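PDB 3GO2: putative L-alanine-DL-glutamate epimerase from Burkholderia xenovorans, which probably catalyses a metal-dependent racemisation or epimerisation, as a magnesium-binding member of the mandelate racemase/muconate lactonizing enzyme family. Local coordinates for residues A[11-24]-A[377-389]. Residues are numbered along the deposited sequence; the frame is centred on the assembly and turned at random.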
loop_
_atom_site.group_PDB
_atom_site.type_symbol
_atom_site.label_atom_id
_atom_site.label_comp_id
_atom_site.label_asym_id
_atom_site.label_seq_id
_atom_site.Cartn_x
_atom_site.Cartn_y
_atom_site.Cartn_z
ATOM N N LEU A 11 -7.236 -30.321 38.017
ATOM C CA LEU A 11 -7.237 -30.046 39.448
ATOM C C LEU A 11 -7.239 -28.549 39.683
ATOM O O LEU A 11 -6.805 -27.774 38.834
ATOM C CB LEU A 11 -6.004 -30.654 40.132
ATOM C CG LEU A 11 -5.784 -32.173 40.143
ATOM C CD1 LEU A 11 -5.576 -32.820 38.744
ATOM C CD2 LEU A 11 -4.564 -32.482 41.032
ATOM N N CYS A 12 -7.703 -28.135 40.847
ATOM C CA CYS A 12 -7.788 -26.697 41.171
ATOM C C CYS A 12 -7.513 -26.484 42.657
ATOM O O CYS A 12 -7.907 -27.302 43.478
ATOM C CB CYS A 12 -9.175 -26.196 40.774
ATOM S SG CYS A 12 -9.460 -24.442 41.031
ATOM N N CYS A 13 -6.791 -25.418 43.009
ATOM C CA CYS A 13 -6.572 -25.089 44.406
ATOM C C CYS A 13 -6.598 -23.594 44.639
ATOM O O CYS A 13 -6.452 -22.777 43.712
ATOM C CB CYS A 13 -5.257 -25.694 44.901
ATOM S SG CYS A 13 -3.763 -24.883 44.270
ATOM N N ASP A 14 -6.789 -23.230 45.898
ATOM C CA ASP A 14 -6.830 -21.827 46.300
ATOM C C ASP A 14 -5.468 -21.167 46.098
ATOM O O ASP A 14 -4.441 -21.731 46.472
ATOM C CB ASP A 14 -7.160 -21.732 47.798
ATOM C CG ASP A 14 -7.348 -20.317 48.244
ATOM O OD1 ASP A 14 -8.162 -19.619 47.627
ATOM O OD2 ASP A 14 -6.659 -19.890 49.180
ATOM N N ALA A 15 -5.487 -19.974 45.502
ATOM C CA ALA A 15 -4.297 -19.115 45.405
ATOM C C ALA A 15 -4.591 -17.699 45.954
ATOM O O ALA A 15 -4.035 -16.703 45.510
ATOM C CB ALA A 15 -3.766 -19.075 43.932
ATOM N N GLY A 16 -5.484 -17.622 46.934
ATOM C CA GLY A 16 -5.722 -16.395 47.696
ATOM C C GLY A 16 -6.833 -15.572 47.097
ATOM O O GLY A 16 -7.981 -15.649 47.549
ATOM N N TRP A 17 -6.498 -14.797 46.060
ATOM C CA TRP A 17 -7.445 -13.917 45.366
ATOM C C TRP A 17 -7.848 -14.481 44.010
ATOM O O TRP A 17 -8.563 -13.849 43.233
ATOM C CB TRP A 17 -6.813 -12.534 45.190
ATOM C CG TRP A 17 -5.519 -12.574 44.441
ATOM C CD1 TRP A 17 -4.297 -12.898 44.940
ATOM C CD2 TRP A 17 -5.320 -12.274 43.058
ATOM N NE1 TRP A 17 -3.349 -12.826 43.957
ATOM C CE2 TRP A 17 -3.950 -12.455 42.789
ATOM C CE3 TRP A 17 -6.166 -11.888 42.020
ATOM C CZ2 TRP A 17 -3.401 -12.224 41.531
ATOM C CZ3 TRP A 17 -5.626 -11.667 40.769
ATOM C CH2 TRP A 17 -4.262 -11.849 40.528
ATOM N N ARG A 18 -7.370 -15.698 43.740
ATOM C CA ARG A 18 -7.637 -16.423 42.541
ATOM C C ARG A 18 -7.332 -17.895 42.841
ATOM O O ARG A 18 -6.864 -18.231 43.920
ATOM C CB ARG A 18 -6.753 -15.918 41.393
ATOM C CG ARG A 18 -5.278 -16.013 41.719
ATOM C CD ARG A 18 -4.400 -15.533 40.566
ATOM N NE ARG A 18 -2.990 -15.547 40.971
ATOM C CZ ARG A 18 -1.973 -15.254 40.166
ATOM N NH1 ARG A 18 -2.194 -14.897 38.894
ATOM N NH2 ARG A 18 -0.727 -15.298 40.638
ATOM N N ASN A 19 -7.574 -18.759 41.867
ATOM C CA ASN A 19 -7.207 -20.153 41.992
ATOM C C ASN A 19 -6.101 -20.499 41.027
ATOM O O ASN A 19 -5.905 -19.810 40.015
ATOM C CB ASN A 19 -8.404 -21.030 41.681
ATOM C CG ASN A 19 -9.528 -20.828 42.675
ATOM O OD1 ASN A 19 -9.276 -20.714 43.875
ATOM N ND2 ASN A 19 -10.761 -20.794 42.184
ATOM N N TYR A 20 -5.412 -21.589 41.320
ATOM C CA TYR A 20 -4.539 -22.214 40.335
ATOM C C TYR A 20 -5.259 -23.403 39.752
ATOM O O TYR A 20 -6.032 -24.043 40.440
ATOM C CB TYR A 20 -3.277 -22.744 40.967
ATOM C CG TYR A 20 -2.292 -21.736 41.492
ATOM C CD1 TYR A 20 -2.215 -20.426 41.002
ATOM C CD2 TYR A 20 -1.349 -22.130 42.431
ATOM C CE1 TYR A 20 -1.283 -19.547 41.483
ATOM C CE2 TYR A 20 -0.414 -21.250 42.898
ATOM C CZ TYR A 20 -0.381 -19.966 42.419
ATOM O OH TYR A 20 0.588 -19.110 42.899
ATOM N N HIS A 21 -4.978 -23.717 38.493
ATOM C CA HIS A 21 -5.507 -24.900 37.854
ATOM C C HIS A 21 -4.397 -25.724 37.213
ATOM O O HIS A 21 -3.400 -25.178 36.764
ATOM C CB HIS A 21 -6.502 -24.524 36.749
ATOM C CG HIS A 21 -7.656 -23.698 37.221
ATOM N ND1 HIS A 21 -8.920 -24.227 37.375
ATOM C CD2 HIS A 21 -7.755 -22.380 37.518
ATOM C CE1 HIS A 21 -9.748 -23.272 37.767
ATOM N NE2 HIS A 21 -9.069 -22.145 37.866
ATOM N N PHE A 22 -4.616 -27.031 37.132
ATOM C CA PHE A 22 -3.612 -27.955 36.611
ATOM C C PHE A 22 -4.242 -28.998 35.742
ATOM O O PHE A 22 -5.391 -29.387 35.989
ATOM C CB PHE A 22 -2.859 -28.657 37.764
ATOM C CG PHE A 22 -2.305 -27.724 38.766
ATOM C CD1 PHE A 22 -1.100 -27.091 38.543
ATOM C CD2 PHE A 22 -2.994 -27.429 39.930
ATOM C CE1 PHE A 22 -0.599 -26.179 39.471
ATOM C CE2 PHE A 22 -2.487 -26.532 40.859
ATOM C CZ PHE A 22 -1.310 -25.902 40.624
ATOM N N VAL A 23 -3.498 -29.410 34.716
ATOM C CA VAL A 23 -3.787 -30.623 33.928
ATOM C C VAL A 23 -2.823 -31.720 34.383
ATOM O O VAL A 23 -1.626 -31.489 34.530
ATOM C CB VAL A 23 -3.628 -30.416 32.415
ATOM C CG1 VAL A 23 -3.856 -31.733 31.637
ATOM C CG2 VAL A 23 -4.607 -29.338 31.936
ATOM N N LYS A 24 -3.380 -32.904 34.606
ATOM C CA LYS A 24 -2.635 -34.097 35.006
ATOM C C LYS A 24 -2.900 -35.183 33.985
ATOM O O LYS A 24 -4.033 -35.654 33.849
ATOM C CB LYS A 24 -3.100 -34.585 36.378
ATOM C CG LYS A 24 -2.330 -35.788 36.843
ATOM C CD LYS A 24 -2.925 -36.383 38.106
ATOM C CE LYS A 24 -2.027 -37.430 38.664
ATOM N NZ LYS A 24 -2.684 -38.076 39.868
ATOM N N THR A 377 9.270 -29.045 38.011
ATOM C CA THR A 377 8.522 -29.108 39.272
ATOM C C THR A 377 7.197 -29.809 39.013
ATOM O O THR A 377 6.697 -29.786 37.892
ATOM C CB THR A 377 8.338 -27.701 39.863
ATOM O OG1 THR A 377 7.947 -27.780 41.238
ATOM C CG2 THR A 377 7.256 -26.906 39.094
ATOM N N ASP A 378 6.655 -30.471 40.036
ATOM C CA ASP A 378 5.377 -31.165 39.964
ATOM C C ASP A 378 4.455 -30.598 41.033
ATOM O O ASP A 378 4.878 -30.365 42.165
ATOM C CB ASP A 378 5.558 -32.655 40.253
ATOM C CG ASP A 378 6.347 -33.371 39.183
ATOM O OD1 ASP A 378 6.135 -33.079 37.973
ATOM O OD2 ASP A 378 7.166 -34.253 39.555
ATOM N N PRO A 379 3.196 -30.344 40.687
ATOM C CA PRO A 379 2.200 -30.101 41.725
ATOM C C PRO A 379 2.098 -31.308 42.641
ATOM O O PRO A 379 2.330 -32.439 42.212
ATOM C CB PRO A 379 0.893 -29.890 40.936
ATOM C CG PRO A 379 1.356 -29.548 39.554
ATOM C CD PRO A 379 2.605 -30.311 39.337
ATOM N N VAL A 380 1.767 -31.047 43.897
ATOM C CA VAL A 380 1.640 -32.087 44.925
ATOM C C VAL A 380 0.162 -32.285 45.255
ATOM O O VAL A 380 -0.487 -31.388 45.786
ATOM C CB VAL A 380 2.441 -31.720 46.173
ATOM C CG1 VAL A 380 2.288 -32.818 47.282
ATOM C CG2 VAL A 380 3.943 -31.507 45.793
ATOM N N GLU A 381 -0.378 -33.454 44.910
ATOM C CA GLU A 381 -1.812 -33.673 45.030
ATOM C C GLU A 381 -2.380 -33.500 46.431
ATOM O O GLU A 381 -3.444 -32.908 46.582
ATOM C CB GLU A 381 -2.207 -35.012 44.404
ATOM C CG GLU A 381 -2.098 -34.868 42.913
ATOM C CD GLU A 381 -1.908 -36.140 42.189
ATOM O OE1 GLU A 381 -2.925 -36.564 41.597
ATOM O OE2 GLU A 381 -0.750 -36.669 42.164
ATOM N N GLU A 382 -1.715 -34.045 47.444
ATOM C CA GLU A 382 -2.201 -33.862 48.812
ATOM C C GLU A 382 -2.254 -32.373 49.194
ATOM O O GLU A 382 -3.190 -31.918 49.883
ATOM C CB GLU A 382 -1.335 -34.647 49.802
ATOM C CG GLU A 382 -1.863 -34.585 51.233
ATOM C CD GLU A 382 -1.104 -35.454 52.200
ATOM O OE1 GLU A 382 -0.061 -36.039 51.824
ATOM O OE2 GLU A 382 -1.607 -35.575 53.351
ATOM N N ALA A 383 -1.253 -31.614 48.750
ATOM C CA ALA A 383 -1.171 -30.187 49.097
ATOM C C ALA A 383 -2.258 -29.392 48.370
ATOM O O ALA A 383 -2.860 -28.485 48.942
ATOM C CB ALA A 383 0.199 -29.633 48.796
ATOM N N ILE A 384 -2.545 -29.753 47.121
ATOM C CA ILE A 384 -3.656 -29.155 46.378
ATOM C C ILE A 384 -4.941 -29.324 47.170
ATOM O O ILE A 384 -5.743 -28.409 47.296
ATOM C CB ILE A 384 -3.782 -29.784 44.980
ATOM C CG1 ILE A 384 -2.650 -29.244 44.098
ATOM C CG2 ILE A 384 -5.157 -29.512 44.360
ATOM C CD1 ILE A 384 -2.500 -29.955 42.785
ATOM N N LEU A 385 -5.140 -30.503 47.728
ATOM C CA LEU A 385 -6.405 -30.764 48.425
ATOM C C LEU A 385 -6.453 -30.132 49.810
ATOM O O LEU A 385 -7.537 -29.999 50.382
ATOM C CB LEU A 385 -6.686 -32.257 48.500
ATOM C CG LEU A 385 -6.989 -32.899 47.147
ATOM C CD1 LEU A 385 -6.933 -34.440 47.258
ATOM C CD2 LEU A 385 -8.297 -32.420 46.539
ATOM N N ALA A 386 -5.304 -29.724 50.346
ATOM C CA ALA A 386 -5.249 -29.002 51.616
ATOM C C ALA A 386 -5.602 -27.543 51.440
ATOM O O ALA A 386 -5.794 -26.813 52.448
ATOM C CB ALA A 386 -3.879 -29.126 52.242
ATOM N N HIS A 387 -5.688 -27.116 50.174
ATOM C CA HIS A 387 -6.038 -25.739 49.787
ATOM C C HIS A 387 -7.222 -25.686 48.816
ATOM O O HIS A 387 -7.123 -25.259 47.648
ATOM C CB HIS A 387 -4.785 -25.069 49.207
ATOM C CG HIS A 387 -3.717 -24.881 50.227
ATOM N ND1 HIS A 387 -3.770 -23.882 51.178
ATOM C CD2 HIS A 387 -2.611 -25.612 50.510
ATOM C CE1 HIS A 387 -2.707 -23.967 51.959
ATOM N NE2 HIS A 387 -1.991 -25.009 51.578
ATOM N N PRO A 388 -8.391 -26.134 49.278
ATOM C CA PRO A 388 -9.581 -26.145 48.425
ATOM C C PRO A 388 -9.922 -24.736 47.894
ATOM O O PRO A 388 -9.761 -23.776 48.639
ATOM C CB PRO A 388 -10.673 -26.661 49.372
ATOM C CG PRO A 388 -10.173 -26.389 50.717
ATOM C CD PRO A 388 -8.693 -26.550 50.655
ATOM N N PRO A 389 -10.346 -24.619 46.624
ATOM C CA PRO A 389 -10.629 -23.319 46.001
ATOM C C PRO A 389 -11.977 -22.721 46.390
ATOM O O PRO A 389 -12.543 -23.109 47.409
ATOM C CB PRO A 389 -10.610 -23.634 44.517
ATOM C CG PRO A 389 -10.987 -25.033 44.393
ATOM C CD PRO A 389 -10.515 -25.715 45.660
HETATM O O HOH W 1 -8.214 -28.367 45.993
HETATM O O HOH W 2 -5.791 -21.939 51.033
#
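Leu-11 lays its CD2 methyl against CD1 of Ile-384 (3.7 Å), the two side chains crossing at about a right angle, and a worked example of how a C-terminal segment closes over the edge of a β-sheet begins there. At Cys-12 the SG lies anti to the backbone N (chi1 -178°), which carries it to CG of Pro-389. The Cys-12 carbonyl O accepts a hydrogen bond from a water that also donates to Ile-384 O, a bridge between strand and helix. CB of Cys-13 meets the other branch of the isoleucine, CG2. The one direct backbone bond across the contact follows: Asp-14 N gives its hydrogen to His-387 O (2.7 Å), nearly straight at 174° though tilted from the carbonyl plane. A second water links Asp-14 OD2 to His-387 ND1, meeting the imidazole edge in plane, while NE2 bonds to Glu-354. Beyond the turn, Asn-19 OD1 abuts Pro-389 CB (3.3 Å). Phe-22 receives Pro-379 over one ring face in a CH-pi contact, CB standing 4.3 Å from the centroid, and meets Ile-384 CD1 obliquely; Ile-384 thus lies among Leu-11, Cys-12, Cys-13 and Phe-22, with CD1 toward Leu-11 and Phe-22 and CG2 toward Cys-12 O and Cys-13 CB. Lys-24, extended throughout, sends NZ to OE1 of Glu-381 in a salt bridge, the modelled separation being too short to trust. In the fold, helix 381-386 runs at 52° to strand 11-14, on the antiparallel N-terminal sheet of this enolase-superfamily protein. Trp-34 of strand 32-37 and Leu-324 of helix 323-335 also touch Pro-379, and helix 352-355 packs against Cys-13 and Ala-383, joining hairpin and C-terminal tail.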